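Local structure of ESX-5 secretion-associated protein EspG5 (Mycobacterium marinum, 6VJ5) at residues Val85-Ser90 against Val223-Arg228; Glu177-Ala182 against Met202-Ser207; Gln229-Ala234 against Leu289-Trp294. The protein acts as a specific cytoplasmic chaperone for its cognate PE/PPE proteins, preventing aggregation of PE/PPE dimers, and is required for secretion of LipY and PE31/PPE18. All coordinates share one frame; numbering follows the deposited sequence.

Interaction 1: Val85-Ser90 against Val223-Arg228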
ATOM      1  N   VAL C  85      26.264   1.825  -2.735  1.00 52.61           N
ATOM      2  CA  VAL C  85      27.076   0.628  -2.560  1.00 53.02           C
ATOM      3  C   VAL C  85      26.440  -0.185  -1.445  1.00 48.90           C
ATOM      4  O   VAL C  85      26.180   0.344  -0.358  1.00 53.42           O
ATOM      5  CB  VAL C  85      28.536   0.974  -2.227  1.00 59.92           C
ATOM      6  CG1 VAL C  85      29.330  -0.286  -1.929  1.00 61.20           C
ATOM      7  CG2 VAL C  85      29.178   1.737  -3.377  1.00 56.89           C
ATOM      8  N   VAL C  86      26.170  -1.456  -1.716  1.00 52.13           N
ATOM      9  CA  VAL C  86      25.462  -2.319  -0.782  1.00 52.47           C
ATOM     10  C   VAL C  86      26.370  -3.471  -0.383  1.00 51.36           C
ATOM     11  O   VAL C  86      27.133  -3.986  -1.207  1.00 54.67           O
ATOM     12  CB  VAL C  86      24.148  -2.852  -1.389  1.00 58.07           C
ATOM     13  CG1 VAL C  86      23.595  -3.985  -0.533  1.00 54.29           C
ATOM     14  CG2 VAL C  86      23.136  -1.729  -1.526  1.00 53.81           C
ATOM     15  N   ALA C  87      26.267  -3.881   0.882  1.00 43.88           N
ATOM     16  CA  ALA C  87      26.963  -5.052   1.401  1.00 49.60           C
ATOM     17  C   ALA C  87      26.001  -5.815   2.299  1.00 48.63           C
ATOM     18  O   ALA C  87      25.448  -5.242   3.242  1.00 42.01           O
ATOM     19  CB  ALA C  87      28.219  -4.651   2.179  1.00 52.94           C
ATOM     20  N   LEU C  88      25.792  -7.093   2.001  1.00 45.91           N
ATOM     21  CA  LEU C  88      24.976  -7.974   2.829  1.00 50.95           C
ATOM     22  C   LEU C  88      25.902  -8.971   3.507  1.00 56.23           C
ATOM     23  O   LEU C  88      26.635  -9.696   2.826  1.00 58.87           O
ATOM     24  CB  LEU C  88      23.929  -8.704   1.991  1.00 45.67           C
ATOM     25  CG  LEU C  88      23.148  -7.842   0.996  1.00 61.93           C
ATOM     26  CD1 LEU C  88      22.291  -8.721   0.095  1.00 51.93           C
ATOM     27  CD2 LEU C  88      22.310  -6.806   1.727  1.00 50.01           C
ATOM     28  N   LEU C  89      25.872  -9.010   4.835  1.00 51.16           N
ATOM     29  CA  LEU C  89      26.754  -9.869   5.608  1.00 51.27           C
ATOM     30  C   LEU C  89      25.933 -10.843   6.433  1.00 56.58           C
ATOM     31  O   LEU C  89      24.849 -10.509   6.919  1.00 60.87           O
ATOM     32  CB  LEU C  89      27.654  -9.053   6.534  1.00 48.04           C
ATOM     33  CG  LEU C  89      28.413  -7.925   5.841  1.00 51.65           C
ATOM     34  CD1 LEU C  89      27.614  -6.632   5.959  1.00 49.81           C
ATOM     35  CD2 LEU C  89      29.806  -7.771   6.403  1.00 57.23           C
ATOM     36  N   SER C  90      26.466 -12.048   6.601  1.00 50.19           N
ATOM     37  CA  SER C  90      25.776 -13.073   7.362  1.00 47.50           C
ATOM     38  C   SER C  90      26.748 -13.798   8.278  1.00 53.97           C
ATOM     39  O   SER C  90      27.935 -13.947   7.976  1.00 53.89           O
ATOM     40  CB  SER C  90      25.081 -14.094   6.446  1.00 51.87           C
ATOM     41  OG  SER C  90      26.006 -14.676   5.544  1.00 54.25           O
ATOM     42  N   VAL C 223      29.694 -12.447   2.674  1.00 52.86           N
ATOM     43  CA  VAL C 223      29.369 -11.068   2.329  1.00 58.43           C
ATOM     44  C   VAL C 223      29.127 -10.984   0.830  1.00 56.03           C
ATOM     45  O   VAL C 223      29.858 -11.584   0.036  1.00 56.88           O
ATOM     46  CB  VAL C 223      30.488 -10.094   2.745  1.00 49.51           C
ATOM     47  CG1 VAL C 223      30.107  -8.661   2.414  1.00 58.11           C
ATOM     48  CG2 VAL C 223      30.773 -10.242   4.223  1.00 65.24           C
ATOM     49  N   ALA C 224      28.086 -10.252   0.449  1.00 54.56           N
ATOM     50  CA  ALA C 224      27.820  -9.905  -0.941  1.00 53.32           C
ATOM     51  C   ALA C 224      27.892  -8.391  -1.061  1.00 43.34           C
ATOM     52  O   ALA C 224      27.308  -7.675  -0.244  1.00 45.86           O
ATOM     53  CB  ALA C 224      26.454 -10.424  -1.391  1.00 46.87           C
ATOM     54  N   VAL C 225      28.620  -7.902  -2.060  1.00 53.91           N
ATOM     55  CA  VAL C 225      28.854  -6.473  -2.232  1.00 44.94           C
ATOM     56  C   VAL C 225      28.560  -6.106  -3.677  1.00 53.16           C
ATOM     57  O   VAL C 225      29.083  -6.736  -4.601  1.00 48.22           O
ATOM     58  CB  VAL C 225      30.295  -6.078  -1.859  1.00 51.91           C
ATOM     59  CG1 VAL C 225      30.468  -4.569  -1.941  1.00 51.04           C
ATOM     60  CG2 VAL C 225      30.645  -6.593  -0.471  1.00 53.73           C
ATOM     61  N   TYR C 226      27.733  -5.079  -3.869  1.00 57.83           N
ATOM     62  CA  TYR C 226      27.381  -4.603  -5.199  1.00 53.57           C
ATOM     63  C   TYR C 226      26.965  -3.143  -5.096  1.00 49.37           C
ATOM     64  O   TYR C 226      26.850  -2.582  -4.001  1.00 54.56           O
ATOM     65  CB  TYR C 226      26.271  -5.458  -5.816  1.00 49.14           C
ATOM     66  CG  TYR C 226      25.025  -5.529  -4.966  1.00 51.47           C
ATOM     67  CD1 TYR C 226      24.954  -6.387  -3.876  1.00 54.76           C
ATOM     68  CD2 TYR C 226      23.919  -4.741  -5.255  1.00 52.58           C
ATOM     69  CE1 TYR C 226      23.823  -6.456  -3.095  1.00 49.56           C
ATOM     70  CE2 TYR C 226      22.777  -4.803  -4.478  1.00 53.26           C
ATOM     71  CZ  TYR C 226      22.735  -5.664  -3.400  1.00 44.76           C
ATOM     72  OH  TYR C 226      21.606  -5.733  -2.620  1.00 46.20           O
ATOM     73  N   ALA C 227      26.750  -2.521  -6.253  1.00 53.52           N
ATOM     74  CA  ALA C 227      26.493  -1.090  -6.303  1.00 65.45           C
ATOM     75  C   ALA C 227      25.394  -0.773  -7.309  1.00 58.50           C
ATOM     76  O   ALA C 227      25.070  -1.573  -8.191  1.00 56.37           O
ATOM     77  CB  ALA C 227      27.764  -0.306  -6.666  1.00 61.34           C
ATOM     78  N   ARG C 228      24.840   0.431  -7.171  1.00 66.97           N
ATOM     79  CA  ARG C 228      23.751   0.918  -8.008  1.00 64.36           C
ATOM     80  C   ARG C 228      23.999   2.387  -8.316  1.00 63.02           C
ATOM     81  O   ARG C 228      24.379   3.158  -7.430  1.00 60.95           O
ATOM     82  CB  ARG C 228      22.403   0.721  -7.302  1.00 56.93           C
ATOM     83  CG  ARG C 228      21.259   0.327  -8.223  1.00 66.44           C
ATOM     84  CD  ARG C 228      20.111  -0.366  -7.458  1.00 58.58           C
ATOM     85  NE  ARG C 228      20.077  -0.001  -6.044  1.00 51.19           N
ATOM     86  CZ  ARG C 228      20.067  -0.876  -5.041  1.00 50.07           C
ATOM     87  NH1 ARG C 228      20.047  -0.444  -3.794  1.00 48.64           N
ATOM     88  NH2 ARG C 228      20.052  -2.180  -5.282  1.00 56.30           N
TER
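With chi1 at 56°, Tyr226 places CG between its own backbone N and carbonyl carbon, which lays the phenol back across the neighbouring strand; Val86, whose CG1 is anti to its backbone N (chi1 167°), turns that methyl toward the phenol end of the ring. The two side chains run alongside each other in the same direction. Val86 CB sits over one ring face as a CH-pi contact, 3.9 Å from the Tyr226 ring centroid and offset toward the rim, while Val86 CG1 reaches Tyr226 CZ at 3.4 Å. Leu88 CD1 arrives at the ring edge, and Arg228 NH2 lies at the edge in the ring plane. Glu32 ties these polar ends together, taking a hydrogen bond from Tyr226 OH and a salt bridge from Arg228 NH2.

Val85-Ser90 and Val223-Arg228 are adjacent antiparallel strands in the middle of the long antiparallel sheet of the EspG fold. Val86 with Tyr226 and Leu88 with Ala224 are the hydrogen-bonded pairs. The bond from Val86 N to Tyr226 O is short, 2.6 Å, and nearly straight at 174°; Tyr226 N to Val86 O is 2.9 Å, and Leu88 N to Ala224 O and Ala224 N to Leu88 O are both 2.8 Å.

The opposite face of the sheet carries Val85, Ala87, Leu89, Val223, Val225 and Ala227. Here Leu89 CD2 packs closely on Val223 CG2 at 3.4 Å, and helix 147-159 covers Val85, Val223 and Val225. On the Tyr226 face, Leu88, Ala224, Tyr226 and Arg228 also pack against the chain of another protein in the assembly.

Interaction 2: Glu177-Ala182 against Met202-Ser207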
ATOM      1  N   GLU C 177      29.021 -18.889 -17.136  1.00 53.61           N
ATOM      2  CA  GLU C 177      27.884 -19.770 -17.383  1.00 64.12           C
ATOM      3  C   GLU C 177      28.283 -21.233 -17.228  1.00 52.67           C
ATOM      4  O   GLU C 177      27.536 -22.027 -16.645  1.00 58.66           O
ATOM      5  CB  GLU C 177      27.271 -19.499 -18.759  1.00 58.68           C
ATOM      6  CG  GLU C 177      28.187 -19.632 -19.959  1.00 88.44           C
ATOM      7  CD  GLU C 177      27.489 -19.234 -21.258  1.00106.78           C
ATOM      8  OE1 GLU C 177      26.262 -18.985 -21.232  1.00104.62           O
ATOM      9  OE2 GLU C 177      28.166 -19.165 -22.304  1.00 99.96           O
ATOM     10  N   GLU C 178      29.473 -21.608 -17.708  1.00 57.60           N
ATOM     11  CA  GLU C 178      29.951 -22.969 -17.470  1.00 49.23           C
ATOM     12  C   GLU C 178      30.187 -23.225 -15.984  1.00 53.34           C
ATOM     13  O   GLU C 178      29.986 -24.348 -15.504  1.00 48.83           O
ATOM     14  CB  GLU C 178      31.236 -23.235 -18.261  1.00 57.51           C
ATOM     15  CG  GLU C 178      31.022 -23.556 -19.737  1.00 81.66           C
ATOM     16  CD  GLU C 178      30.924 -22.320 -20.619  1.00 89.63           C
ATOM     17  OE1 GLU C 178      30.817 -21.201 -20.075  1.00 78.56           O
ATOM     18  OE2 GLU C 178      30.957 -22.468 -21.861  1.00 94.94           O
ATOM     19  N   MET C 179      30.604 -22.193 -15.242  1.00 46.71           N
ATOM     20  CA  MET C 179      30.857 -22.353 -13.813  1.00 47.10           C
ATOM     21  C   MET C 179      29.566 -22.545 -13.026  1.00 55.40           C
ATOM     22  O   MET C 179      29.517 -23.361 -12.094  1.00 45.52           O
ATOM     23  CB  MET C 179      31.617 -21.136 -13.282  1.00 49.47           C
ATOM     24  CG  MET C 179      31.923 -21.197 -11.806  1.00 51.34           C
ATOM     25  SD  MET C 179      33.056 -22.534 -11.426  1.00 45.93           S
ATOM     26  CE  MET C 179      33.080 -22.429  -9.640  1.00 34.44           C
ATOM     27  N   LEU C 180      28.524 -21.773 -13.344  1.00 46.84           N
ATOM     28  CA  LEU C 180      27.269 -21.933 -12.618  1.00 52.25           C
ATOM     29  C   LEU C 180      26.680 -23.312 -12.864  1.00 48.29           C
ATOM     30  O   LEU C 180      26.149 -23.947 -11.945  1.00 41.15           O
ATOM     31  CB  LEU C 180      26.280 -20.851 -13.030  1.00 54.18           C
ATOM     32  CG  LEU C 180      26.654 -19.434 -12.590  1.00 55.73           C
ATOM     33  CD1 LEU C 180      26.162 -18.483 -13.682  1.00 49.78           C
ATOM     34  CD2 LEU C 180      26.088 -19.083 -11.241  1.00 51.06           C
ATOM     35  N   GLU C 181      26.773 -23.793 -14.104  1.00 37.15           N
ATOM     36  CA  GLU C 181      26.260 -25.117 -14.431  1.00 47.85           C
ATOM     37  C   GLU C 181      27.022 -26.203 -13.683  1.00 44.52           C
ATOM     38  O   GLU C 181      26.418 -27.151 -13.163  1.00 46.79           O
ATOM     39  CB  GLU C 181      26.349 -25.334 -15.939  1.00 50.75           C
ATOM     40  CG  GLU C 181      25.843 -26.682 -16.400  1.00 65.30           C
ATOM     41  CD  GLU C 181      25.569 -26.714 -17.889  1.00 81.53           C
ATOM     42  OE1 GLU C 181      25.717 -25.661 -18.543  1.00 71.45           O
ATOM     43  OE2 GLU C 181      25.204 -27.792 -18.402  1.00 98.88           O
ATOM     44  N   ALA C 182      28.351 -26.066 -13.594  1.00 52.15           N
ATOM     45  CA  ALA C 182      29.153 -27.072 -12.899  1.00 44.66           C
ATOM     46  C   ALA C 182      28.993 -26.948 -11.387  1.00 57.48           C
ATOM     47  O   ALA C 182      29.007 -27.950 -10.662  1.00 48.91           O
ATOM     48  CB  ALA C 182      30.626 -26.940 -13.290  1.00 52.65           C
ATOM     49  N   MET C 202      37.925 -27.353 -15.811  1.00 55.26           N
ATOM     50  CA  MET C 202      37.891 -25.936 -16.151  1.00 49.14           C
ATOM     51  C   MET C 202      39.181 -25.214 -15.778  1.00 61.59           C
ATOM     52  O   MET C 202      39.282 -24.001 -15.998  1.00 57.71           O
ATOM     53  CB  MET C 202      36.705 -25.257 -15.456  1.00 52.31           C
ATOM     54  CG  MET C 202      35.602 -24.798 -16.397  1.00 65.99           C
ATOM     55  SD  MET C 202      34.173 -24.099 -15.544  1.00 57.37           S
ATOM     56  CE  MET C 202      33.610 -25.523 -14.599  1.00 53.34           C
ATOM     57  N   GLY C 203      40.159 -25.921 -15.215  1.00 58.09           N
ATOM     58  CA  GLY C 203      41.413 -25.313 -14.824  1.00 51.45           C
ATOM     59  C   GLY C 203      41.487 -24.857 -13.386  1.00 52.52           C
ATOM     60  O   GLY C 203      42.422 -24.127 -13.029  1.00 66.09           O
ATOM     61  N   ILE C 204      40.549 -25.268 -12.546  1.00 49.30           N
ATOM     62  CA  ILE C 204      40.532 -24.889 -11.140  1.00 50.87           C
ATOM     63  C   ILE C 204      41.386 -25.887 -10.373  1.00 49.80           C
ATOM     64  O   ILE C 204      41.240 -27.104 -10.548  1.00 55.22           O
ATOM     65  CB  ILE C 204      39.095 -24.851 -10.591  1.00 47.98           C
ATOM     66  CG1 ILE C 204      38.214 -23.956 -11.467  1.00 49.08           C
ATOM     67  CG2 ILE C 204      39.099 -24.359  -9.151  1.00 46.21           C
ATOM     68  CD1 ILE C 204      36.739 -23.959 -11.084  1.00 43.09           C
ATOM     69  N   SER C 205      42.271 -25.378  -9.519  1.00 51.96           N
ATOM     70  CA  SER C 205      43.261 -26.228  -8.874  1.00 43.93           C
ATOM     71  C   SER C 205      42.610 -27.142  -7.842  1.00 49.87           C
ATOM     72  O   SER C 205      41.572 -26.823  -7.258  1.00 48.01           O
ATOM     73  CB  SER C 205      44.342 -25.374  -8.207  1.00 45.18           C
ATOM     74  OG  SER C 205      43.907 -24.885  -6.947  1.00 59.00           O
ATOM     75  N   ALA C 206      43.235 -28.300  -7.626  1.00 41.85           N
ATOM     76  CA  ALA C 206      42.745 -29.221  -6.609  1.00 50.80           C
ATOM     77  C   ALA C 206      42.635 -28.538  -5.254  1.00 50.44           C
ATOM     78  O   ALA C 206      41.754 -28.873  -4.457  1.00 44.65           O
ATOM     79  CB  ALA C 206      43.667 -30.439  -6.515  1.00 43.90           C
ATOM     80  N   SER C 207      43.517 -27.578  -4.971  1.00 55.86           N
ATOM     81  CA  SER C 207      43.425 -26.864  -3.702  1.00 52.12           C
ATOM     82  C   SER C 207      42.237 -25.911  -3.700  1.00 45.35           C
ATOM     83  O   SER C 207      41.487 -25.841  -2.719  1.00 50.83           O
ATOM     84  CB  SER C 207      44.723 -26.109  -3.425  1.00 52.54           C
ATOM     85  OG  SER C 207      44.886 -25.902  -2.029  1.00 74.10           O
TER
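The carbonyl oxygen of Glu178 accepts the helical hydrogen bond from Ala182 N, with Ala182 N to Glu178 O at 3.0 Å, and from the facing segment the methyl of Met202 packs up to it, Met202 CE lying 3.9 Å from Glu178 O. That methyl also presses on Ala182 CB, at 3.6 Å from Met202 CE, so the thioether end rests against one turn of helix 176-188. Met202 gets there through a chain extended at chi2 (176°) and bent only at its last torsion (chi3 -63°), which tips CE along the helix toward Ala182 while SD stays beside Glu178 CB, 4.1 Å away.

On the buried side, Met179 and Ile204 cross at about a right angle, Met179 SD touching Ile204 CD1 at 4.0 Å. Both side chains reach Val174 and Ile270 of the sheet edge, and Leu199 lies against Ala182 and Ile204, so the contact closes a small apolar cluster between the helices and the last strands. Met179 also packs on an apolar side chain of another protein's chain.

Between Met202 and Ile204 the chain turns from one helix to the next. Gly203, with positive phi, ends helix 197-200 in a Schellman motif, and Ser205 is the N-cap of helix 206-217; its OG also hydrogen-bonds Asn170 OD1. Met202 and Ile204 thus project from a compact helix-to-helix connection.

No hydrogen bond or salt bridge joins the two segments, which implies that their association rests on van der Waals packing of two thioethers and a few aliphatic groups.

Interaction 3: Gln229-Ala234 against Leu289-Trp294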
ATOM      1  N   GLN C 229      23.805   2.765  -9.580  1.00 70.18           N
ATOM      2  CA  GLN C 229      24.025   4.126 -10.047  1.00 70.29           C
ATOM      3  C   GLN C 229      22.734   4.695 -10.624  1.00 80.77           C
ATOM      4  O   GLN C 229      21.894   3.959 -11.153  1.00 73.18           O
ATOM      5  CB  GLN C 229      25.128   4.169 -11.109  1.00 70.82           C
ATOM      6  CG  GLN C 229      26.112   5.308 -10.944  1.00 77.69           C
ATOM      7  CD  GLN C 229      27.213   5.277 -11.988  1.00 80.26           C
ATOM      8  OE1 GLN C 229      27.131   4.548 -12.977  1.00 68.54           O
ATOM      9  NE2 GLN C 229      28.255   6.070 -11.771  1.00 84.76           N
ATOM     10  N   TYR C 230      22.584   6.019 -10.525  1.00 91.38           N
ATOM     11  CA  TYR C 230      21.358   6.697 -10.929  1.00 91.57           C
ATOM     12  C   TYR C 230      21.658   7.896 -11.821  1.00 92.92           C
ATOM     13  O   TYR C 230      22.443   8.773 -11.447  1.00 96.09           O
ATOM     14  CB  TYR C 230      20.561   7.171  -9.701  1.00 75.17           C
ATOM     15  CG  TYR C 230      20.153   6.069  -8.751  1.00 77.14           C
ATOM     16  CD1 TYR C 230      19.041   5.284  -9.013  1.00 73.16           C
ATOM     17  CD2 TYR C 230      20.873   5.821  -7.588  1.00 80.32           C
ATOM     18  CE1 TYR C 230      18.660   4.274  -8.154  1.00 78.87           C
ATOM     19  CE2 TYR C 230      20.498   4.812  -6.719  1.00 74.15           C
ATOM     20  CZ  TYR C 230      19.389   4.042  -7.008  1.00 76.07           C
ATOM     21  OH  TYR C 230      19.002   3.034  -6.157  1.00 72.67           O
ATOM     22  N   ARG C 231      21.011   7.937 -12.988  1.00 96.46           N
ATOM     23  CA  ARG C 231      21.041   9.083 -13.889  1.00106.60           C
ATOM     24  C   ARG C 231      19.606   9.475 -14.220  1.00119.54           C
ATOM     25  O   ARG C 231      18.727   8.616 -14.335  1.00121.28           O
ATOM     26  CB  ARG C 231      21.818   8.774 -15.178  1.00107.98           C
ATOM     27  CG  ARG C 231      21.852   9.922 -16.180  1.00116.60           C
ATOM     28  CD  ARG C 231      22.447   9.473 -17.515  1.00109.96           C
ATOM     29  NE  ARG C 231      23.908   9.496 -17.509  1.00120.36           N
ATOM     30  CZ  ARG C 231      24.673   9.016 -18.486  1.00115.85           C
ATOM     31  NH1 ARG C 231      24.120   8.461 -19.557  1.00100.49           N
ATOM     32  NH2 ARG C 231      25.993   9.087 -18.387  1.00115.81           N
ATOM     33  N   ASP C 232      19.384  10.782 -14.401  1.00123.22           N
ATOM     34  CA  ASP C 232      18.042  11.358 -14.523  1.00123.80           C
ATOM     35  C   ASP C 232      17.055  10.592 -13.641  1.00118.90           C
ATOM     36  O   ASP C 232      17.046  10.773 -12.419  1.00115.96           O
ATOM     37  CB  ASP C 232      17.582  11.404 -15.992  1.00113.47           C
ATOM     38  CG  ASP C 232      17.692  10.069 -16.710  1.00117.78           C
ATOM     39  OD1 ASP C 232      18.817   9.572 -16.912  1.00126.05           O
ATOM     40  OD2 ASP C 232      16.633   9.516 -17.080  1.00 95.31           O
ATOM     41  N   ASP C 233      16.229   9.731 -14.239  1.00114.06           N
ATOM     42  CA  ASP C 233      15.351   8.852 -13.477  1.00118.46           C
ATOM     43  C   ASP C 233      15.639   7.371 -13.699  1.00118.14           C
ATOM     44  O   ASP C 233      15.057   6.535 -12.997  1.00111.78           O
ATOM     45  CB  ASP C 233      13.877   9.135 -13.814  1.00120.01           C
ATOM     46  CG  ASP C 233      12.915   8.354 -12.934  1.00128.88           C
ATOM     47  OD1 ASP C 233      12.911   8.576 -11.703  1.00121.41           O
ATOM     48  OD2 ASP C 233      12.161   7.520 -13.477  1.00132.81           O
ATOM     49  N   ALA C 234      16.519   7.023 -14.634  1.00113.12           N
ATOM     50  CA  ALA C 234      16.874   5.634 -14.881  1.00105.83           C
ATOM     51  C   ALA C 234      17.921   5.159 -13.875  1.00 95.79           C
ATOM     52  O   ALA C 234      18.661   5.953 -13.287  1.00 97.85           O
ATOM     53  CB  ALA C 234      17.400   5.462 -16.307  1.00 95.36           C
ATOM     54  N   LEU C 289      29.744  -0.350 -13.100  1.00 66.50           N
ATOM     55  CA  LEU C 289      28.532   0.450 -13.064  1.00 69.80           C
ATOM     56  C   LEU C 289      28.237   1.017 -14.452  1.00 71.83           C
ATOM     57  O   LEU C 289      29.157   1.286 -15.234  1.00 71.13           O
ATOM     58  CB  LEU C 289      28.673   1.581 -12.051  1.00 65.72           C
ATOM     59  CG  LEU C 289      28.555   1.147 -10.592  1.00 61.11           C
ATOM     60  CD1 LEU C 289      29.111   2.208  -9.671  1.00 63.26           C
ATOM     61  CD2 LEU C 289      27.099   0.855 -10.263  1.00 61.03           C
ATOM     62  N   PRO C 290      26.959   1.240 -14.769  1.00 71.73           N
ATOM     63  CA  PRO C 290      26.607   1.588 -16.158  1.00 78.78           C
ATOM     64  C   PRO C 290      26.945   3.017 -16.549  1.00 82.09           C
ATOM     65  O   PRO C 290      27.185   3.267 -17.737  1.00 82.41           O
ATOM     66  CB  PRO C 290      25.090   1.336 -16.210  1.00 78.05           C
ATOM     67  CG  PRO C 290      24.635   1.557 -14.783  1.00 68.17           C
ATOM     68  CD  PRO C 290      25.772   1.065 -13.910  1.00 67.00           C
ATOM     69  N   TYR C 291      26.951   3.970 -15.617  1.00 88.85           N
ATOM     70  CA  TYR C 291      27.059   5.385 -15.958  1.00 91.40           C
ATOM     71  C   TYR C 291      28.440   5.963 -15.647  1.00 93.71           C
ATOM     72  O   TYR C 291      28.570   7.148 -15.339  1.00 88.58           O
ATOM     73  CB  TYR C 291      25.976   6.188 -15.237  1.00 92.79           C
ATOM     74  CG  TYR C 291      24.569   5.649 -15.418  1.00 90.35           C
ATOM     75  CD1 TYR C 291      24.167   5.083 -16.623  1.00 84.94           C
ATOM     76  CD2 TYR C 291      23.645   5.699 -14.380  1.00 88.49           C
ATOM     77  CE1 TYR C 291      22.882   4.585 -16.787  1.00 88.09           C
ATOM     78  CE2 TYR C 291      22.361   5.206 -14.535  1.00 90.13           C
ATOM     79  CZ  TYR C 291      21.984   4.649 -15.740  1.00 90.00           C
ATOM     80  OH  TYR C 291      20.707   4.158 -15.890  1.00 85.62           O
ATOM     81  N   GLY C 292      29.482   5.142 -15.736  1.00 88.78           N
ATOM     82  CA  GLY C 292      30.837   5.659 -15.699  1.00 89.50           C
ATOM     83  C   GLY C 292      31.313   6.060 -14.313  1.00 85.55           C
ATOM     84  O   GLY C 292      30.759   5.660 -13.285  1.00 94.90           O
ATOM     85  N   GLU C 293      32.358   6.890 -14.304  1.00 84.07           N
ATOM     86  CA  GLU C 293      33.109   7.240 -13.104  1.00 87.39           C
ATOM     87  C   GLU C 293      32.217   7.409 -11.885  1.00 82.98           C
ATOM     88  O   GLU C 293      31.397   8.330 -11.818  1.00 91.40           O
ATOM     89  CB  GLU C 293      33.894   8.530 -13.353  1.00 99.57           C
ATOM     90  CG  GLU C 293      35.021   8.376 -14.350  1.00113.44           C
ATOM     91  CD  GLU C 293      35.763   9.672 -14.594  1.00118.53           C
ATOM     92  OE1 GLU C 293      35.403  10.694 -13.972  1.00116.01           O
ATOM     93  OE2 GLU C 293      36.707   9.666 -15.412  1.00120.21           O
ATOM     94  N   TRP C 294      32.419   6.538 -10.897  1.00 81.63           N
ATOM     95  CA  TRP C 294      31.516   6.472  -9.758  1.00 82.73           C
ATOM     96  C   TRP C 294      31.802   7.556  -8.728  1.00 80.49           C
ATOM     97  O   TRP C 294      30.873   8.065  -8.096  1.00 81.95           O
ATOM     98  CB  TRP C 294      31.608   5.089  -9.110  1.00 79.98           C
ATOM     99  CG  TRP C 294      32.982   4.742  -8.616  1.00 70.35           C
ATOM    100  CD1 TRP C 294      34.003   4.196  -9.342  1.00 68.68           C
ATOM    101  CD2 TRP C 294      33.483   4.909  -7.286  1.00 69.35           C
ATOM    102  NE1 TRP C 294      35.106   4.014  -8.546  1.00 70.62           N
ATOM    103  CE2 TRP C 294      34.813   4.444  -7.280  1.00 64.50           C
ATOM    104  CE3 TRP C 294      32.937   5.405  -6.100  1.00 66.87           C
ATOM    105  CZ2 TRP C 294      35.604   4.463  -6.134  1.00 69.17           C
ATOM    106  CZ3 TRP C 294      33.724   5.424  -4.965  1.00 66.44           C
ATOM    107  CH2 TRP C 294      35.041   4.956  -4.989  1.00 71.90           C
TER
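Gln229 faces Tyr291 with its amide plane only 17° from parallel to the phenol ring, the two side chains sliding past each other in opposite directions. The amide is held by a type I beta turn, Leu289 to Gly292, beyond helix 275-286. Gln229 OE1 accepts the turn's Tyr291 N at 2.7 Å, on a bent path of 136° at the hydrogen, and Gln229 NE2 gives a straighter bond to Gly292 O at 3.0 Å. With both its ends bonded, the amide has its rotation fixed; the extended chain beyond CG carries it out to the turn.

The Tyr291 ring is sandwiched. Arg231 CB makes a CH-pi contact over one face, 3.9 Å from the ring centroid, and Pro290 CG of the same turn sits over the centre of the other.

Further out, Gln229 and Arg231 point to the same side of strand 221-231, Tyr230 to the other, at the strand's end, where Arg231 opens the type II' turn that runs to Ala234 and into strand 234-247; a backbone hydrogen bond between Gln229 and Gly236 continues this hairpin. His297 packs on both Gln229 and Arg231. At the far end of the phenol, Tyr291 OH reaches Ala234 CB at 3.6 Å.

Interactions 1 and 3 share strand 221-231. Interaction 1 occupies its buried middle, near the centre of the chain, and interaction 3 its partly exposed end, where the hairpin turn begins; the two touch where Leu289 CD2 packs on the backbone of Ala227 and Arg228. Interaction 2 is about 24 Å from interaction 1 and 33 Å from interaction 3, centre to centre, although helix 206-217 leads along the chain into the shared strand. The chemistry follows position: regular backbone pairing with mostly apolar side chains, plus one buried tyrosine and arginine tied to Glu32, in the core; a side-chain amide bonded to backbone at the hairpin end; and methionine packing without polar bonds between the peripheral segments.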